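Local coordinates for fiber protein (Human adenovirus 16, PDB 3CNC), which forms the trimeric knob at the tip of the viral fibre, the part that probably attaches the virus to the cell-surface receptor CD46, at residues Q99-T102 / Y103-S106; N112-D115 / N116-M119. All coordinates share one frame; numbering follows the deposited sequence.

Interaction 1 of 2, residues Q99-T102 / Y103-S106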
ATOM      1  N   GLN A  99      17.974   1.692  17.506  1.00 53.38           N
ATOM      2  CA  GLN A  99      19.144   2.178  16.783  1.00 53.38           C
ATOM      3  C   GLN A  99      19.713   1.009  15.971  1.00 53.38           C
ATOM      4  O   GLN A  99      19.747  -0.134  16.452  1.00 53.38           O
ATOM      5  CB  GLN A  99      20.217   2.663  17.764  1.00 96.64           C
ATOM      6  CG  GLN A  99      19.733   3.638  18.820  1.00 96.64           C
ATOM      7  CD  GLN A  99      19.341   4.979  18.242  1.00 96.64           C
ATOM      8  OE1 GLN A  99      20.143   5.639  17.586  1.00 96.64           O
ATOM      9  NE2 GLN A  99      18.102   5.392  18.487  1.00 96.64           N
ATOM     10  N   ILE A 100      20.155   1.287  14.750  1.00 54.55           N
ATOM     11  CA  ILE A 100      20.743   0.251  13.905  1.00 54.55           C
ATOM     12  C   ILE A 100      22.054  -0.273  14.496  1.00 54.55           C
ATOM     13  O   ILE A 100      22.873   0.496  15.002  1.00 54.55           O
ATOM     14  CB  ILE A 100      21.038   0.794  12.482  1.00 57.33           C
ATOM     15  CG1 ILE A 100      19.766   0.778  11.637  1.00 57.33           C
ATOM     16  CG2 ILE A 100      22.104  -0.037  11.807  1.00 57.33           C
ATOM     17  CD1 ILE A 100      19.291  -0.631  11.269  1.00 57.33           C
ATOM     18  N   ILE A 101      22.245  -1.586  14.462  1.00 53.75           N
ATOM     19  CA  ILE A 101      23.494  -2.159  14.946  1.00 53.75           C
ATOM     20  C   ILE A 101      24.229  -2.478  13.645  1.00 53.75           C
ATOM     21  O   ILE A 101      23.983  -3.498  13.008  1.00 53.75           O
ATOM     22  CB  ILE A 101      23.259  -3.441  15.770  1.00 55.53           C
ATOM     23  CG1 ILE A 101      22.456  -3.103  17.041  1.00 55.53           C
ATOM     24  CG2 ILE A 101      24.604  -4.062  16.149  1.00 55.53           C
ATOM     25  CD1 ILE A 101      21.954  -4.320  17.820  1.00 55.53           C
ATOM     26  N   THR A 102      25.119  -1.577  13.250  1.00 46.61           N
ATOM     27  CA  THR A 102      25.847  -1.707  11.991  1.00 46.61           C
ATOM     28  C   THR A 102      26.623  -2.982  11.694  1.00 46.61           C
ATOM     29  O   THR A 102      26.516  -3.516  10.592  1.00 46.61           O
ATOM     30  CB  THR A 102      26.787  -0.502  11.781  1.00 54.53           C
ATOM     31  OG1 THR A 102      27.641  -0.354  12.921  1.00 54.53           O
ATOM     32  CG2 THR A 102      25.972   0.781  11.605  1.00 54.53           C
ATOM     33  N   TYR A 103      27.390  -3.495  12.649  1.00 58.52           N
ATOM     34  CA  TYR A 103      28.169  -4.696  12.364  1.00 58.52           C
ATOM     35  C   TYR A 103      27.297  -5.915  12.095  1.00 58.52           C
ATOM     36  O   TYR A 103      27.783  -6.941  11.614  1.00 58.52           O
ATOM     37  CB  TYR A 103      29.163  -4.980  13.498  1.00 79.95           C
ATOM     38  CG  TYR A 103      28.607  -5.750  14.669  1.00 79.95           C
ATOM     39  CD1 TYR A 103      28.485  -7.142  14.619  1.00 79.95           C
ATOM     40  CD2 TYR A 103      28.204  -5.091  15.831  1.00 79.95           C
ATOM     41  CE1 TYR A 103      27.975  -7.862  15.701  1.00 79.95           C
ATOM     42  CE2 TYR A 103      27.689  -5.798  16.921  1.00 79.95           C
ATOM     43  CZ  TYR A 103      27.577  -7.184  16.849  1.00 79.95           C
ATOM     44  OH  TYR A 103      27.072  -7.886  17.925  1.00 79.95           O
ATOM     45  N   LEU A 104      26.007  -5.804  12.398  1.00 57.93           N
ATOM     46  CA  LEU A 104      25.073  -6.905  12.168  1.00 57.93           C
ATOM     47  C   LEU A 104      24.153  -6.625  10.985  1.00 57.93           C
ATOM     48  O   LEU A 104      23.517  -7.538  10.451  1.00 57.93           O
ATOM     49  CB  LEU A 104      24.208  -7.155  13.412  1.00 57.91           C
ATOM     50  CG  LEU A 104      24.789  -7.855  14.646  1.00 57.91           C
ATOM     51  CD1 LEU A 104      23.765  -7.832  15.775  1.00 57.91           C
ATOM     52  CD2 LEU A 104      25.174  -9.292  14.302  1.00 57.91           C
ATOM     53  N   SER A 105      24.096  -5.363  10.566  1.00 53.79           N
ATOM     54  CA  SER A 105      23.206  -4.960   9.476  1.00 53.79           C
ATOM     55  C   SER A 105      23.862  -4.635   8.139  1.00 53.79           C
ATOM     56  O   SER A 105      25.029  -4.246   8.077  1.00 53.79           O
ATOM     57  CB  SER A 105      22.387  -3.744   9.922  1.00 45.65           C
ATOM     58  OG  SER A 105      21.935  -3.911  11.259  1.00 45.65           O
ATOM     59  N   SER A 106      23.091  -4.794   7.067  1.00 54.93           N
ATOM     60  CA  SER A 106      23.574  -4.479   5.735  1.00 54.93           C
ATOM     61  C   SER A 106      23.754  -2.966   5.640  1.00 54.93           C
ATOM     62  O   SER A 106      24.618  -2.496   4.906  1.00 54.93           O
ATOM     63  CB  SER A 106      22.577  -4.932   4.678  1.00 47.80           C
ATOM     64  OG  SER A 106      22.306  -6.311   4.794  1.00 47.80           O
TER
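Ile100 opens the contact with its CG2, which meets Ser105 OG at 3.9 Å where the chain has doubled back. At Ile101 the grip tightens. Ile101 O takes Leu104 N at 3.1 Å and Ser105 OG at 2.7 Å; the two donors come from opposite faces of the carbonyl plane, so the oxygen is clamped above and below. The Ser105 hydroxyl can curl back this way because OG lies beside its own backbone N (chi1 -42°). The side chain of Ile101 goes another way: CG2 runs beside the Tyr103 ring, 3.6 Å from CE2, and lies 3.9 Å from Leu104 CD1, while Leu104 CG covers one face of that ring near its rim. Thr102 continues the winding, its O accepting Ser105 N at 3.0 Å. Two overlapping type I beta turns, 101-104 and 102-105, result. Thr102 O and Ser105 O are brought close together, and both accept from Lys108 NZ. The turns sit against strand 85-94: Ile101 bonds Ala93 through the backbone, Ser105 OG also receives Ala93 N, Ile100 packs on Leu92 and Phe94, and Leu104 touches Ala93 of the strand and Ala180 of a loop.

Interaction 2 of 2, residues N112-D115 / N116-M119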
ATOM      1  N   ASN A 112      17.837   8.215  10.988  1.00 46.94           N
ATOM      2  CA  ASN A 112      17.585   9.350  11.859  1.00 46.94           C
ATOM      3  C   ASN A 112      16.299  10.045  11.434  1.00 46.94           C
ATOM      4  O   ASN A 112      15.655   9.619  10.479  1.00 46.94           O
ATOM      5  CB  ASN A 112      18.765  10.316  11.847  1.00 53.96           C
ATOM      6  CG  ASN A 112      18.977  10.979  13.195  1.00 53.96           C
ATOM      7  OD1 ASN A 112      18.091  11.663  13.713  1.00 53.96           O
ATOM      8  ND2 ASN A 112      20.152  10.778  13.775  1.00 53.96           N
ATOM      9  N   PHE A 113      15.915  11.102  12.139  1.00 47.67           N
ATOM     10  CA  PHE A 113      14.674  11.803  11.834  1.00 47.67           C
ATOM     11  C   PHE A 113      14.729  12.634  10.573  1.00 47.67           C
ATOM     12  O   PHE A 113      15.795  12.865  10.012  1.00 47.67           O
ATOM     13  CB  PHE A 113      14.271  12.689  13.013  1.00 58.27           C
ATOM     14  CG  PHE A 113      14.011  11.924  14.270  1.00 58.27           C
ATOM     15  CD1 PHE A 113      14.467  12.397  15.495  1.00 58.27           C
ATOM     16  CD2 PHE A 113      13.324  10.714  14.232  1.00 58.27           C
ATOM     17  CE1 PHE A 113      14.247  11.674  16.664  1.00 58.27           C
ATOM     18  CE2 PHE A 113      13.100   9.984  15.396  1.00 58.27           C
ATOM     19  CZ  PHE A 113      13.563  10.464  16.613  1.00 58.27           C
ATOM     20  N   LYS A 114      13.564  13.081  10.133  1.00 54.81           N
ATOM     21  CA  LYS A 114      13.472  13.885   8.939  1.00 54.81           C
ATOM     22  C   LYS A 114      13.805  15.339   9.223  1.00 54.81           C
ATOM     23  O   LYS A 114      13.238  15.963  10.119  1.00 54.81           O
ATOM     24  CB  LYS A 114      12.067  13.798   8.346  1.00 45.06           C
ATOM     25  CG  LYS A 114      11.805  14.793   7.241  1.00 45.06           C
ATOM     26  CD  LYS A 114      10.416  14.605   6.679  1.00 45.06           C
ATOM     27  CE  LYS A 114       9.998  15.777   5.784  1.00 45.06           C
ATOM     28  NZ  LYS A 114      10.808  15.875   4.525  1.00 45.06           N
ATOM     29  N   ASP A 115      14.751  15.860   8.455  1.00 57.82           N
ATOM     30  CA  ASP A 115      15.164  17.251   8.548  1.00 57.82           C
ATOM     31  C   ASP A 115      15.169  17.676   7.083  1.00 57.82           C
ATOM     32  O   ASP A 115      16.205  17.657   6.417  1.00 57.82           O
ATOM     33  CB  ASP A 115      16.564  17.361   9.151  1.00 70.87           C
ATOM     34  CG  ASP A 115      16.911  18.781   9.546  1.00 70.87           C
ATOM     35  OD1 ASP A 115      17.984  18.988  10.153  1.00 70.87           O
ATOM     36  OD2 ASP A 115      16.106  19.689   9.253  1.00 70.87           O
ATOM     37  N   ASN A 116      13.986  18.019   6.587  1.00 60.40           N
ATOM     38  CA  ASN A 116      13.819  18.403   5.195  1.00 60.40           C
ATOM     39  C   ASN A 116      14.091  17.178   4.342  1.00 60.40           C
ATOM     40  O   ASN A 116      13.418  16.169   4.506  1.00 60.40           O
ATOM     41  CB  ASN A 116      14.760  19.554   4.854  1.00 69.44           C
ATOM     42  CG  ASN A 116      14.259  20.870   5.398  1.00 69.44           C
ATOM     43  OD1 ASN A 116      15.041  21.757   5.741  1.00 69.44           O
ATOM     44  ND2 ASN A 116      12.937  21.009   5.475  1.00 69.44           N
ATOM     45  N   GLN A 117      15.066  17.239   3.445  1.00 49.90           N
ATOM     46  CA  GLN A 117      15.364  16.074   2.611  1.00 49.90           C
ATOM     47  C   GLN A 117      16.488  15.226   3.187  1.00 49.90           C
ATOM     48  O   GLN A 117      16.866  14.215   2.603  1.00 49.90           O
ATOM     49  CB  GLN A 117      15.734  16.510   1.192  1.00 53.42           C
ATOM     50  CG  GLN A 117      14.622  17.231   0.457  1.00 53.42           C
ATOM     51  CD  GLN A 117      13.445  16.324   0.164  1.00 53.42           C
ATOM     52  OE1 GLN A 117      12.328  16.541   0.659  1.00 53.42           O
ATOM     53  NE2 GLN A 117      13.686  15.298  -0.638  1.00 53.42           N
ATOM     54  N   ASN A 118      17.010  15.616   4.342  1.00 52.67           N
ATOM     55  CA  ASN A 118      18.113  14.871   4.941  1.00 52.67           C
ATOM     56  C   ASN A 118      17.788  14.205   6.277  1.00 52.67           C
ATOM     57  O   ASN A 118      16.669  14.311   6.793  1.00 52.67           O
ATOM     58  CB  ASN A 118      19.314  15.805   5.127  1.00 68.59           C
ATOM     59  CG  ASN A 118      19.803  16.393   3.817  1.00 68.59           C
ATOM     60  OD1 ASN A 118      20.379  15.687   2.983  1.00 68.59           O
ATOM     61  ND2 ASN A 118      19.570  17.685   3.625  1.00 68.59           N
ATOM     62  N   MET A 119      18.781  13.506   6.817  1.00 56.12           N
ATOM     63  CA  MET A 119      18.661  12.852   8.107  1.00 56.12           C
ATOM     64  C   MET A 119      19.066  13.892   9.139  1.00 56.12           C
ATOM     65  O   MET A 119      20.103  14.531   8.995  1.00 56.12           O
ATOM     66  CB  MET A 119      19.625  11.664   8.223  1.00 54.97           C
ATOM     67  CG  MET A 119      19.260  10.442   7.404  1.00 54.97           C
ATOM     68  SD  MET A 119      20.322   9.056   7.868  1.00 54.97           S
ATOM     69  CE  MET A 119      21.929   9.681   7.257  1.00 54.97           C
TER
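Strands 112-115 and 118-119 form a tight antiparallel hairpin, Asp115 opposite Asn118, at the surface, where it adds to the edge of the sheet beside strand 29-31. A type II' beta turn from Asp115 to Asn118 closes it, with Asn116 carrying the positive phi (67°). Two nearly straight backbone bonds fasten the pair: Asp115 N to Asn118 O and Asn118 N to Asp115 O, each 3.0 Å. The side chains of these two residues leave on the same face of the sheet. Further along, Phe113 O receives a CA-H...O contact from Met119 CA (3.4 Å). Asn112 CB approaches Met119 CB to 4.0 Å. Asn112 also holds its own neighbour, OD1 accepting Phe113 N at 2.7 Å on an in-plane lone pair. Lys114 reaches over the turn: CG stands anti to the backbone N and the chain stays extended until it bends at the last torsion (chi4 67°), bringing NZ to Asn116 O at 2.6 Å, from above the carbonyl plane. The same ammonium forms a salt bridge with Asp219 of the second subunit. One lysine thus ties a peptide carbonyl of the turn to a carboxylate across the trimer interface, and that pairing would probably steady its positive charge.

Interactions 1 and 2 follow each other along the chain, the first in the loop after strand 85-94 and the second in the hairpin that this loop leads into. Their centres are 19 Å apart and their nearest atoms about 6 Å, so they do not touch. Residues nearby link them: Asn110, just before the hairpin, accepts Ile100 N through OD1, and Ile124 is touched by both Gln99 and Asn112. Their surroundings differ. The centre of interaction 1 is about 12 Å from the centre of the chain, and its residues meet no other subunit, whereas that of interaction 2 is about 18 Å away, and residues 112-119 take part in the trimer interface.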